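Local coordinates for uncharacterized protein (Thermus thermophilus HB8, PDB 4WVA) that hydrolyses mannosylglycerate to mannose and glycerate, and probably glucosylglycerate too, as a family 63 glycoside hydrolase with an (alpha/alpha)6-barrel, at residues H25-Y30 / V190-P195; P168-P173 / V232-F237; R198-D203 / F343-R348; S341-F344 / W350-P353. All blocks are in the same frame, centred on the assembly; numbering follows the deposited sequence.

Contacts 1, 3 and 4 join loops, or a loop to a helix start; contact 2, the buried one, packs an indole and a proline on a short strand and a helix N-cap. The other three are partly buried, their centres about 18 or 19 Å from the centre of the chain, and differ in chemistry: contact 1 is van der Waals packing without a hydrogen bond across it, contact 3 is built from charged groups, and contact 4 from two phenylalanines, an arginine, a glycine and a bridging water. Contacts 3 and 4 share Phe343 and Phe344 and are tied by the Glu345-Arg351 salt bridge; Arg351 also reaches Asp171 of contact 2. Tyr28 of contact 1 bonds Arg198 of contact 3, joining two probable substrate-site residues.

Contact 1. Residues H25-Y30 / V190-P195; sequences HGLYPY and VKHVNP
Leu27 and His192 meet by van der Waals packing, with the imidazole laid against the backbone of 25-30. One face of the ring covers the Gly26-Leu27 peptide: Leu27 N stands 3.5 Å above the plane over the ring centre, and Leu27 CA comes within 3.4 Å of His192 CD2. Lys191 CB lies over the opposite face, so the imidazole is sandwiched between its own neighbour and the other loop. Gly26, at positive phi (80°), has no side chain to come between its backbone and His192 CE1. Although His192 NE2 is 3.3 Å from Gly26 O, the angle is too poor for a hydrogen bond. Among the side-chain branches, Leu27 CD2 touches Val193 CG2 at 3.6 Å, and Leu27 CD1 lies near His192 CB and CD2. Leu27 CG, placed anti to N (chi1 175°), also covers the centre of one face of the Tyr28 ring, whose OH bonds Glu393, the probable proton acceptor, and Arg198. Leu27 itself packs on Glu393, which places the contact beside the probable substrate site. It joins the loop between helix 4-15 and strand 31-32 to the loop between helices 171-175 and 201-216.

Contact 2. Residues P168-P173 / V232-F237; sequences PAWDKP and VVDVGF
Trp170 lays the six-membered half of its indole against Val232 and Asp234. Its CZ3 atom touches Val232 CG1 at 3.5 Å, the methyl approaching obliquely to the ring. Farther round the rim, Trp170 CH2 lies 3.5 Å from Asp234 OD1, whose position in the indole plane sets the oxygen against the C-H edge; ring and carboxylate are turned 85° apart. Asp234 is also the N-cap residue of helix 235-254, and its carboxylate makes the capping bonds. With CG anti to N (chi1 173°), Asp234 bends back over the helix start: OD1 accepts from Gly236 N at 2.9 Å, the donor standing well above the carboxylate plane, and OD2 takes a weak bond from Phe237 N. The second methyl of Val232 serves the other partner, CG2 resting 4.0 Å from Pro173 CB, so the two branches divide between Trp170 and Pro173. On the five-membered ring, Trp170 NE1 bonds Ser162 OG, and Ala169 CB covers part of one indole face. The contact packs the 3-10 turn and first turn of helix 171-175 against strand 232-233 and the start of helix 235-254, with strand 283-288 bordering it through Ser286 and Asp288.

Contact 3. Residues R198-D203 / F343-R348; sequences RPRKED and FFEPGR
Arg348 and Arg200 share the carboxylate of Glu345 in a salt-bridge network that links the loop 343-348 to the residues at the start of helix 201-216 in the (alpha/alpha)6-barrel. Glu345 OE1 receives two donors: Arg348 NE at 2.8 Å, nearly straight at 164° and in the guanidinium plane, and Arg200 NH2 at 3.0 Å, a weak bond bent to 130°. Glu345 OE2 accepts from a water that in turn accepts from Arg200 NE, and it also pairs with Arg351. The two guanidinium groups overlap with their planes tilted by 34°, Arg348 NH2 lying over the centre of the Arg200 group; the shared carboxylate probably offsets their like charges. Arg348 bends at chi3 (-67°), turning its remaining edge to the backbone, where NH1 donates to Arg198 O. Glu345 also opens a type I turn, its O accepting from Arg348 N. On the helix side, Asp203 OD2 takes Arg200 N at 2.8 Å through its anti lone pair. The Arg198 side chain turns away to the probable substrate site, where NE forms a salt bridge with Asp189 and NH1 bonds Tyr28 OH. The Arg348 NH1 to Arg198 O bond is 2.9 Å long, with the acceptor only 5° out of the guanidinium plane.

Contact 4. Residues S341-F344 / W350-P353; sequences SPFF and WRGP
Phe343 and Phe344 meet Arg351 and Gly352 from a type I turn that begins at Ser341. There, Ser341 O accepts from Phe344 N at 3.2 Å, and Ser341 OG accepts from Phe343 N, an ST turn. Phe343 follows, with its CB 4.0 Å from Arg351 NH2 and its ring plane 78° from the guanidinium. Its carbonyl is bridged to the same arginine by a water, which donates to Phe343 O at 2.9 Å and accepts from Arg351 NH2 at 2.8 Å, lying in the guanidinium plane. Both segments belong to the long loop between helices 313-327 and 356-368 of the (alpha/alpha)6-barrel, a loop that also carries Tyr349 and Trp350 of the probable substrate site. Arg351 is held by salt bridges from NH2 to Asp171 and from NE to Glu345, while NH1 bonds Asn166 O. At Phe344 the backbone closes in, CA making a C-H...O contact with Arg351 O at 3.4 Å. The Phe344 ring, with CG anti to N (chi1 -180°), lies against Gly352, CE1 to CA 3.5 Å. The Phe344 side chain also touches Val337 and Pro397.

Contact 1. Residues H25-Y30 / V190-P195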
loop_
_atom_site.group_PDB
_atom_site.type_symbol
_atom_site.label_atom_id
_atom_site.label_comp_id
_atom_site.label_asym_id
_atom_site.label_seq_id
_atom_site.Cartn_x
_atom_site.Cartn_y
_atom_site.Cartn_z
ATOM N N HIS A 25 -30.490 -29.401 3.257
ATOM C CA HIS A 25 -31.392 -30.433 2.735
ATOM C C HIS A 25 -32.619 -29.811 2.074
ATOM O O HIS A 25 -33.243 -28.922 2.638
ATOM C CB HIS A 25 -31.866 -31.353 3.868
ATOM C CG HIS A 25 -32.777 -32.443 3.396
ATOM N ND1 HIS A 25 -34.146 -32.352 3.488
ATOM C CD2 HIS A 25 -32.518 -33.603 2.744
ATOM C CE1 HIS A 25 -34.695 -33.430 2.955
ATOM N NE2 HIS A 25 -33.731 -34.209 2.499
ATOM N N GLY A 26 -32.957 -30.282 0.883
ATOM C CA GLY A 26 -34.186 -29.867 0.206
ATOM C C GLY A 26 -34.061 -28.525 -0.485
ATOM O O GLY A 26 -34.226 -28.425 -1.712
ATOM N N LEU A 27 -33.775 -27.489 0.306
ATOM C CA LEU A 27 -33.704 -26.103 -0.171
ATOM C C LEU A 27 -32.598 -25.885 -1.212
ATOM O O LEU A 27 -32.795 -25.209 -2.247
ATOM C CB LEU A 27 -33.493 -25.169 1.046
ATOM C CG LEU A 27 -33.276 -23.674 0.781
ATOM C CD1 LEU A 27 -34.426 -23.026 0.016
ATOM C CD2 LEU A 27 -33.062 -22.932 2.097
ATOM N N TYR A 28 -31.429 -26.449 -0.922
ATOM C CA TYR A 28 -30.257 -26.302 -1.763
ATOM C C TYR A 28 -29.625 -27.663 -2.033
ATOM O O TYR A 28 -28.568 -27.993 -1.499
ATOM C CB TYR A 28 -29.253 -25.394 -1.062
ATOM C CG TYR A 28 -29.716 -23.994 -0.749
ATOM C CD1 TYR A 28 -30.188 -23.142 -1.738
ATOM C CD2 TYR A 28 -29.630 -23.498 0.550
ATOM C CE1 TYR A 28 -30.575 -21.850 -1.454
ATOM C CE2 TYR A 28 -30.013 -22.210 0.849
ATOM C CZ TYR A 28 -30.513 -21.391 -0.146
ATOM O OH TYR A 28 -30.840 -20.095 0.140
ATOM N N PRO A 29 -30.267 -28.471 -2.895
ATOM C CA PRO A 29 -29.945 -29.902 -3.006
ATOM C C PRO A 29 -28.846 -30.217 -4.029
ATOM O O PRO A 29 -28.872 -31.258 -4.711
ATOM C CB PRO A 29 -31.302 -30.492 -3.412
ATOM C CG PRO A 29 -31.854 -29.438 -4.314
ATOM C CD PRO A 29 -31.459 -28.116 -3.685
ATOM N N TYR A 30 -27.852 -29.329 -4.128
ATOM C CA TYR A 30 -26.794 -29.455 -5.104
ATOM C C TYR A 30 -25.538 -28.896 -4.453
ATOM O O TYR A 30 -25.540 -28.600 -3.236
ATOM C CB TYR A 30 -27.099 -28.654 -6.391
ATOM C CG TYR A 30 -28.372 -29.026 -7.112
ATOM C CD1 TYR A 30 -28.476 -30.255 -7.753
ATOM C CD2 TYR A 30 -29.447 -28.142 -7.189
ATOM C CE1 TYR A 30 -29.633 -30.603 -8.438
ATOM C CE2 TYR A 30 -30.610 -28.493 -7.878
ATOM C CZ TYR A 30 -30.682 -29.733 -8.489
ATOM O OH TYR A 30 -31.827 -30.117 -9.193
ATOM N N VAL A 190 -39.909 -21.828 -1.613
ATOM C CA VAL A 190 -41.004 -21.619 -0.684
ATOM C C VAL A 190 -41.556 -22.918 -0.074
ATOM O O VAL A 190 -42.382 -22.855 0.828
ATOM C CB VAL A 190 -42.139 -20.824 -1.371
ATOM C CG1 VAL A 190 -41.659 -19.422 -1.712
ATOM C CG2 VAL A 190 -42.634 -21.535 -2.614
ATOM N N LYS A 191 -41.107 -24.077 -0.546
ATOM C CA LYS A 191 -41.401 -25.367 0.132
ATOM C C LYS A 191 -40.662 -25.439 1.469
ATOM O O LYS A 191 -41.123 -26.064 2.419
ATOM C CB LYS A 191 -40.977 -26.558 -0.741
ATOM C CG LYS A 191 -41.096 -27.936 -0.086
ATOM C CD LYS A 191 -41.129 -29.064 -1.127
ATOM C CE LYS A 191 -40.772 -30.433 -0.550
ATOM N NZ LYS A 191 -41.407 -30.764 0.746
ATOM N N HIS A 192 -39.506 -24.781 1.527
ATOM C CA HIS A 192 -38.584 -24.904 2.658
ATOM C C HIS A 192 -38.473 -23.700 3.574
ATOM O O HIS A 192 -38.070 -23.844 4.723
ATOM C CB HIS A 192 -37.196 -25.207 2.115
ATOM C CG HIS A 192 -37.201 -26.198 1.009
ATOM N ND1 HIS A 192 -37.334 -27.552 1.221
ATOM C CD2 HIS A 192 -37.118 -26.031 -0.329
ATOM C CE1 HIS A 192 -37.321 -28.174 0.059
ATOM N NE2 HIS A 192 -37.194 -27.275 -0.892
ATOM N N VAL A 193 -38.792 -22.518 3.058
ATOM C CA VAL A 193 -38.594 -21.271 3.777
ATOM C C VAL A 193 -39.787 -20.376 3.553
ATOM O O VAL A 193 -40.270 -20.265 2.426
ATOM C CB VAL A 193 -37.344 -20.544 3.256
ATOM C CG1 VAL A 193 -37.149 -19.225 3.993
ATOM C CG2 VAL A 193 -36.131 -21.456 3.407
ATOM N N ASN A 194 -40.241 -19.727 4.620
ATOM C CA ASN A 194 -41.347 -18.791 4.500
ATOM C C ASN A 194 -41.030 -17.682 3.508
ATOM O O ASN A 194 -39.946 -17.103 3.575
ATOM C CB ASN A 194 -41.697 -18.164 5.836
ATOM C CG ASN A 194 -43.041 -17.462 5.792
ATOM O OD1 ASN A 194 -43.149 -16.317 5.341
ATOM N ND2 ASN A 194 -44.088 -18.165 6.232
ATOM N N PRO A 195 -41.985 -17.352 2.605
ATOM C CA PRO A 195 -41.732 -16.285 1.635
ATOM C C PRO A 195 -41.261 -14.958 2.231
ATOM O O PRO A 195 -40.539 -14.238 1.550
ATOM C CB PRO A 195 -43.106 -16.100 0.951
ATOM C CG PRO A 195 -43.740 -17.439 1.051
ATOM C CD PRO A 195 -43.310 -17.975 2.388
#

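Contact 2. Residues P168-P173 / V232-F237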
loop_
_atom_site.group_PDB
_atom_site.type_symbol
_atom_site.label_atom_id
_atom_site.label_comp_id
_atom_site.label_asym_id
_atom_site.label_seq_id
_atom_site.Cartn_x
_atom_site.Cartn_y
_atom_site.Cartn_z
ATOM N N PRO A 168 -30.084 -4.934 -0.795
ATOM C CA PRO A 168 -30.680 -3.669 -1.267
ATOM C C PRO A 168 -29.792 -2.910 -2.242
ATOM O O PRO A 168 -30.290 -2.089 -3.018
ATOM C CB PRO A 168 -30.898 -2.879 0.021
ATOM C CG PRO A 168 -31.053 -3.933 1.059
ATOM C CD PRO A 168 -30.013 -4.954 0.673
ATOM N N ALA A 169 -28.486 -3.189 -2.237
ATOM C CA ALA A 169 -27.595 -2.596 -3.240
ATOM C C ALA A 169 -28.041 -2.873 -4.673
ATOM O O ALA A 169 -27.851 -2.028 -5.558
ATOM C CB ALA A 169 -26.157 -3.079 -3.031
ATOM N N TRP A 170 -28.679 -4.022 -4.918
ATOM C CA TRP A 170 -29.047 -4.404 -6.285
ATOM C C TRP A 170 -30.428 -3.883 -6.747
ATOM O O TRP A 170 -30.788 -4.087 -7.914
ATOM C CB TRP A 170 -29.008 -5.929 -6.467
ATOM C CG TRP A 170 -27.825 -6.645 -5.830
ATOM C CD1 TRP A 170 -27.850 -7.868 -5.252
ATOM C CD2 TRP A 170 -26.474 -6.166 -5.710
ATOM N NE1 TRP A 170 -26.600 -8.204 -4.782
ATOM C CE2 TRP A 170 -25.739 -7.171 -5.042
ATOM C CE3 TRP A 170 -25.816 -4.981 -6.090
ATOM C CZ2 TRP A 170 -24.394 -7.019 -4.713
ATOM C CZ3 TRP A 170 -24.485 -4.836 -5.761
ATOM C CH2 TRP A 170 -23.788 -5.852 -5.089
ATOM N N ASP A 171 -31.165 -3.200 -5.872
ATOM C CA ASP A 171 -32.545 -2.743 -6.203
ATOM C C ASP A 171 -32.586 -1.861 -7.453
ATOM O O ASP A 171 -33.246 -2.206 -8.434
ATOM C CB ASP A 171 -33.200 -1.997 -5.039
ATOM C CG ASP A 171 -33.583 -2.894 -3.868
ATOM O OD1 ASP A 171 -33.363 -4.141 -3.902
ATOM O OD2 ASP A 171 -34.110 -2.319 -2.881
ATOM N N LYS A 172 -31.865 -0.742 -7.447
ATOM C CA LYS A 172 -31.842 0.131 -8.640
ATOM C C LYS A 172 -31.275 -0.531 -9.898
ATOM O O LYS A 172 -31.888 -0.458 -10.962
ATOM C CB LYS A 172 -31.158 1.462 -8.335
ATOM C CG LYS A 172 -31.871 2.262 -7.268
ATOM C CD LYS A 172 -31.450 3.729 -7.262
ATOM C CE LYS A 172 -32.067 4.456 -6.079
ATOM N NZ LYS A 172 -31.699 5.904 -6.041
ATOM N N PRO A 173 -30.117 -1.222 -9.802
ATOM C CA PRO A 173 -29.672 -1.937 -10.992
ATOM C C PRO A 173 -30.719 -2.938 -11.528
ATOM O O PRO A 173 -30.905 -3.056 -12.733
ATOM C CB PRO A 173 -28.412 -2.662 -10.518
ATOM C CG PRO A 173 -27.895 -1.819 -9.388
ATOM C CD PRO A 173 -29.086 -1.177 -8.741
ATOM N N VAL A 232 -22.569 -4.734 -12.499
ATOM C CA VAL A 232 -22.242 -4.144 -11.222
ATOM C C VAL A 232 -20.837 -4.549 -10.795
ATOM O O VAL A 232 -20.440 -5.709 -10.979
ATOM C CB VAL A 232 -23.256 -4.618 -10.165
ATOM C CG1 VAL A 232 -22.806 -4.284 -8.763
ATOM C CG2 VAL A 232 -24.604 -3.986 -10.452
ATOM N N VAL A 233 -20.085 -3.585 -10.260
ATOM C CA VAL A 233 -18.858 -3.896 -9.538
ATOM C C VAL A 233 -19.261 -4.082 -8.076
ATOM O O VAL A 233 -19.522 -3.120 -7.354
ATOM C CB VAL A 233 -17.769 -2.808 -9.687
ATOM C CG1 VAL A 233 -16.574 -3.140 -8.800
ATOM C CG2 VAL A 233 -17.350 -2.687 -11.152
ATOM N N ASP A 234 -19.315 -5.346 -7.644
ATOM C CA ASP A 234 -19.695 -5.708 -6.296
ATOM C C ASP A 234 -18.477 -5.618 -5.369
ATOM O O ASP A 234 -17.455 -6.295 -5.594
ATOM C CB ASP A 234 -20.272 -7.131 -6.289
ATOM C CG ASP A 234 -20.539 -7.669 -4.886
ATOM O OD1 ASP A 234 -20.702 -6.887 -3.924
ATOM O OD2 ASP A 234 -20.574 -8.922 -4.753
ATOM N N VAL A 235 -18.592 -4.825 -4.317
ATOM C CA VAL A 235 -17.506 -4.713 -3.358
ATOM C C VAL A 235 -17.192 -6.057 -2.698
ATOM O O VAL A 235 -16.027 -6.383 -2.464
ATOM C CB VAL A 235 -17.751 -3.610 -2.295
ATOM C CG1 VAL A 235 -18.983 -3.879 -1.441
ATOM C CG2 VAL A 235 -16.527 -3.440 -1.423
ATOM N N GLY A 236 -18.228 -6.856 -2.409
ATOM C CA GLY A 236 -18.003 -8.151 -1.791
ATOM C C GLY A 236 -17.219 -9.111 -2.680
ATOM O O GLY A 236 -16.197 -9.657 -2.262
ATOM N N PHE A 237 -17.704 -9.309 -3.908
ATOM C CA PHE A 237 -17.073 -10.185 -4.888
ATOM C C PHE A 237 -15.618 -9.775 -5.061
ATOM O O PHE A 237 -14.726 -10.588 -5.011
ATOM C CB PHE A 237 -17.815 -10.109 -6.223
ATOM C CG PHE A 237 -17.489 -11.224 -7.175
ATOM C CD1 PHE A 237 -16.301 -11.244 -7.861
ATOM C CD2 PHE A 237 -18.406 -12.245 -7.411
ATOM C CE1 PHE A 237 -16.008 -12.267 -8.741
ATOM C CE2 PHE A 237 -18.122 -13.263 -8.291
ATOM C CZ PHE A 237 -16.925 -13.284 -8.953
#

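Contact 3. Residues R198-D203 / F343-R348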
loop_
_atom_site.group_PDB
_atom_site.type_symbol
_atom_site.label_atom_id
_atom_site.label_comp_id
_atom_site.label_asym_id
_atom_site.label_seq_id
_atom_site.Cartn_x
_atom_site.Cartn_y
_atom_site.Cartn_z
ATOM N N ARG A 198 -37.531 -14.661 2.134
ATOM C CA ARG A 198 -36.945 -14.899 0.815
ATOM C C ARG A 198 -37.090 -13.696 -0.124
ATOM O O ARG A 198 -37.866 -12.772 0.154
ATOM C CB ARG A 198 -37.645 -16.102 0.178
ATOM C CG ARG A 198 -37.409 -17.416 0.912
ATOM C CD ARG A 198 -35.961 -17.908 0.790
ATOM N NE ARG A 198 -35.573 -18.153 -0.603
ATOM C CZ ARG A 198 -34.348 -18.510 -0.994
ATOM N NH1 ARG A 198 -33.393 -18.671 -0.085
ATOM N NH2 ARG A 198 -34.082 -18.707 -2.288
ATOM N N PRO A 199 -36.348 -13.709 -1.254
ATOM C CA PRO A 199 -36.583 -12.662 -2.252
ATOM C C PRO A 199 -38.037 -12.672 -2.699
ATOM O O PRO A 199 -38.673 -13.726 -2.697
ATOM C CB PRO A 199 -35.677 -13.066 -3.422
ATOM C CG PRO A 199 -34.619 -13.923 -2.811
ATOM C CD PRO A 199 -35.330 -14.674 -1.715
ATOM N N ARG A 200 -38.536 -11.497 -3.055
ATOM C CA ARG A 200 -39.921 -11.354 -3.509
ATOM C C ARG A 200 -40.121 -11.800 -4.944
ATOM O O ARG A 200 -39.175 -12.069 -5.677
ATOM C CB ARG A 200 -40.345 -9.909 -3.366
ATOM C CG ARG A 200 -40.361 -9.436 -1.937
ATOM C CD ARG A 200 -40.807 -7.996 -1.871
ATOM N NE ARG A 200 -40.511 -7.377 -0.578
ATOM C CZ ARG A 200 -41.409 -6.986 0.320
ATOM N NH1 ARG A 200 -42.712 -7.128 0.094
ATOM N NH2 ARG A 200 -41.005 -6.419 1.453
ATOM N N LYS A 201 -41.381 -11.868 -5.364
ATOM C CA LYS A 201 -41.683 -12.197 -6.746
ATOM C C LYS A 201 -40.954 -11.293 -7.752
ATOM O O LYS A 201 -40.465 -11.759 -8.779
ATOM C CB LYS A 201 -43.196 -12.094 -6.987
ATOM C CG LYS A 201 -43.574 -12.269 -8.447
ATOM C CD LYS A 201 -45.085 -12.256 -8.633
ATOM C CE LYS A 201 -45.466 -12.543 -10.078
ATOM N NZ LYS A 201 -44.960 -11.502 -11.013
ATOM N N GLU A 202 -40.920 -10.003 -7.463
ATOM C CA GLU A 202 -40.353 -9.012 -8.383
ATOM C C GLU A 202 -38.852 -9.232 -8.539
ATOM O O GLU A 202 -38.283 -9.024 -9.605
ATOM C CB GLU A 202 -40.621 -7.600 -7.859
ATOM C CG GLU A 202 -42.088 -7.166 -7.905
ATOM C CD GLU A 202 -42.982 -7.865 -6.885
ATOM O OE1 GLU A 202 -42.491 -8.302 -5.813
ATOM O OE2 GLU A 202 -44.193 -7.998 -7.173
ATOM N N ASP A 203 -38.221 -9.696 -7.467
ATOM C CA ASP A 203 -36.809 -10.105 -7.529
ATOM C C ASP A 203 -36.618 -11.321 -8.425
ATOM O O ASP A 203 -35.842 -11.290 -9.389
ATOM C CB ASP A 203 -36.274 -10.438 -6.135
ATOM C CG ASP A 203 -36.362 -9.287 -5.190
ATOM O OD1 ASP A 203 -35.766 -8.243 -5.467
ATOM O OD2 ASP A 203 -37.032 -9.421 -4.167
ATOM N N PHE A 343 -34.234 0.445 3.814
ATOM C CA PHE A 343 -34.391 -0.870 3.194
ATOM C C PHE A 343 -34.222 -2.040 4.158
ATOM O O PHE A 343 -34.382 -3.189 3.757
ATOM C CB PHE A 343 -33.378 -1.047 2.045
ATOM C CG PHE A 343 -33.413 0.062 1.045
ATOM C CD1 PHE A 343 -34.553 0.280 0.285
ATOM C CD2 PHE A 343 -32.317 0.905 0.871
ATOM C CE1 PHE A 343 -34.603 1.320 -0.631
ATOM C CE2 PHE A 343 -32.363 1.946 -0.038
ATOM C CZ PHE A 343 -33.511 2.154 -0.789
ATOM N N PHE A 344 -33.892 -1.748 5.406
ATOM C CA PHE A 344 -33.684 -2.769 6.437
ATOM C C PHE A 344 -34.944 -3.594 6.703
ATOM O O PHE A 344 -36.022 -3.045 6.978
ATOM C CB PHE A 344 -33.196 -2.097 7.715
ATOM C CG PHE A 344 -32.933 -3.042 8.854
ATOM C CD1 PHE A 344 -31.860 -3.922 8.814
ATOM C CD2 PHE A 344 -33.714 -3.009 9.994
ATOM C CE1 PHE A 344 -31.601 -4.770 9.874
ATOM C CE2 PHE A 344 -33.470 -3.856 11.051
ATOM C CZ PHE A 344 -32.404 -4.741 10.999
ATOM N N GLU A 345 -34.806 -4.909 6.560
ATOM C CA GLU A 345 -35.870 -5.873 6.812
ATOM C C GLU A 345 -35.214 -6.978 7.626
ATOM O O GLU A 345 -34.473 -7.780 7.058
ATOM C CB GLU A 345 -36.447 -6.446 5.509
ATOM C CG GLU A 345 -37.178 -5.465 4.598
ATOM C CD GLU A 345 -37.732 -6.143 3.360
ATOM O OE1 GLU A 345 -38.757 -6.860 3.466
ATOM O OE2 GLU A 345 -37.146 -5.980 2.272
ATOM N N PRO A 346 -35.473 -7.039 8.947
ATOM C CA PRO A 346 -34.658 -7.914 9.792
ATOM C C PRO A 346 -34.800 -9.417 9.567
ATOM O O PRO A 346 -33.976 -10.169 10.088
ATOM C CB PRO A 346 -35.094 -7.552 11.217
ATOM C CG PRO A 346 -36.452 -6.962 11.055
ATOM C CD PRO A 346 -36.437 -6.258 9.747
ATOM N N GLY A 347 -35.816 -9.850 8.821
ATOM C CA GLY A 347 -35.979 -11.254 8.499
ATOM C C GLY A 347 -35.704 -11.662 7.062
ATOM O O GLY A 347 -35.646 -12.871 6.780
ATOM N N ARG A 348 -35.531 -10.703 6.145
ATOM C CA ARG A 348 -35.564 -11.035 4.718
ATOM C C ARG A 348 -34.182 -11.162 4.076
ATOM O O ARG A 348 -33.732 -10.252 3.369
ATOM C CB ARG A 348 -36.442 -10.072 3.904
ATOM C CG ARG A 348 -36.835 -10.674 2.563
ATOM C CD ARG A 348 -37.588 -9.725 1.662
ATOM N NE ARG A 348 -38.910 -9.399 2.192
ATOM C CZ ARG A 348 -40.011 -10.127 1.999
ATOM N NH1 ARG A 348 -40.002 -11.261 1.302
ATOM N NH2 ARG A 348 -41.152 -9.709 2.527
HETATM O O HOH W 1 -37.683 -6.914 -0.306
#

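Contact 4. Residues S341-F344 / W350-P353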
loop_
_atom_site.group_PDB
_atom_site.type_symbol
_atom_site.label_atom_id
_atom_site.label_comp_id
_atom_site.label_asym_id
_atom_site.label_seq_id
_atom_site.Cartn_x
_atom_site.Cartn_y
_atom_site.Cartn_z
ATOM N N SER A 341 -31.034 1.861 7.649
ATOM C CA SER A 341 -31.386 2.016 6.246
ATOM C C SER A 341 -32.901 1.904 6.106
ATOM O O SER A 341 -33.520 1.072 6.760
ATOM C CB SER A 341 -30.724 0.950 5.373
ATOM O OG SER A 341 -31.234 0.964 4.051
ATOM N N PRO A 342 -33.498 2.723 5.229
ATOM C CA PRO A 342 -34.923 2.531 4.932
ATOM C C PRO A 342 -35.252 1.167 4.299
ATOM O O PRO A 342 -36.420 0.784 4.275
ATOM C CB PRO A 342 -35.238 3.677 3.953
ATOM C CG PRO A 342 -33.920 4.054 3.367
ATOM C CD PRO A 342 -32.911 3.825 4.448
ATOM N N PHE A 343 -34.234 0.445 3.814
ATOM C CA PHE A 343 -34.391 -0.870 3.194
ATOM C C PHE A 343 -34.222 -2.040 4.158
ATOM O O PHE A 343 -34.382 -3.189 3.757
ATOM C CB PHE A 343 -33.378 -1.047 2.045
ATOM C CG PHE A 343 -33.413 0.062 1.045
ATOM C CD1 PHE A 343 -34.553 0.280 0.285
ATOM C CD2 PHE A 343 -32.317 0.905 0.871
ATOM C CE1 PHE A 343 -34.603 1.320 -0.631
ATOM C CE2 PHE A 343 -32.363 1.946 -0.038
ATOM C CZ PHE A 343 -33.511 2.154 -0.789
ATOM N N PHE A 344 -33.892 -1.748 5.406
ATOM C CA PHE A 344 -33.684 -2.769 6.437
ATOM C C PHE A 344 -34.944 -3.594 6.703
ATOM O O PHE A 344 -36.022 -3.045 6.978
ATOM C CB PHE A 344 -33.196 -2.097 7.715
ATOM C CG PHE A 344 -32.933 -3.042 8.854
ATOM C CD1 PHE A 344 -31.860 -3.922 8.814
ATOM C CD2 PHE A 344 -33.714 -3.009 9.994
ATOM C CE1 PHE A 344 -31.601 -4.770 9.874
ATOM C CE2 PHE A 344 -33.470 -3.856 11.051
ATOM C CZ PHE A 344 -32.404 -4.741 10.999
ATOM N N TRP A 350 -30.855 -11.155 2.592
ATOM C CA TRP A 350 -29.701 -10.229 2.629
ATOM C C TRP A 350 -30.040 -8.761 2.869
ATOM O O TRP A 350 -29.214 -7.886 2.635
ATOM C CB TRP A 350 -28.886 -10.411 1.337
ATOM C CG TRP A 350 -28.192 -11.720 1.267
ATOM C CD1 TRP A 350 -28.620 -12.832 0.648
ATOM C CD2 TRP A 350 -26.929 -12.044 1.854
ATOM N NE1 TRP A 350 -27.715 -13.850 0.797
ATOM C CE2 TRP A 350 -26.659 -13.387 1.536
ATOM C CE3 TRP A 350 -25.997 -11.324 2.603
ATOM C CZ2 TRP A 350 -25.501 -14.033 1.948
ATOM C CZ3 TRP A 350 -24.852 -11.976 3.035
ATOM C CH2 TRP A 350 -24.606 -13.304 2.695
ATOM N N ARG A 351 -31.234 -8.481 3.393
ATOM C CA ARG A 351 -31.675 -7.124 3.616
ATOM C C ARG A 351 -31.691 -6.739 5.098
ATOM O O ARG A 351 -32.398 -5.824 5.493
ATOM C CB ARG A 351 -33.067 -6.943 2.977
ATOM C CG ARG A 351 -33.068 -7.353 1.514
ATOM C CD ARG A 351 -34.406 -7.125 0.849
ATOM N NE ARG A 351 -34.726 -5.721 0.635
ATOM C CZ ARG A 351 -34.399 -5.005 -0.442
ATOM N NH1 ARG A 351 -33.667 -5.520 -1.430
ATOM N NH2 ARG A 351 -34.822 -3.741 -0.528
ATOM N N GLY A 352 -30.884 -7.416 5.920
ATOM C CA GLY A 352 -30.861 -7.131 7.362
ATOM C C GLY A 352 -30.348 -8.258 8.251
ATOM O O GLY A 352 -29.599 -8.007 9.204
ATOM N N PRO A 353 -30.765 -9.503 7.978
ATOM C CA PRO A 353 -30.298 -10.611 8.809
ATOM C C PRO A 353 -28.767 -10.773 8.919
ATOM O O PRO A 353 -28.023 -10.342 8.039
ATOM C CB PRO A 353 -30.905 -11.827 8.125
ATOM C CG PRO A 353 -32.176 -11.310 7.569
ATOM C CD PRO A 353 -31.802 -9.955 7.024
HETATM O O HOH W 2 -36.443 -3.122 1.689
#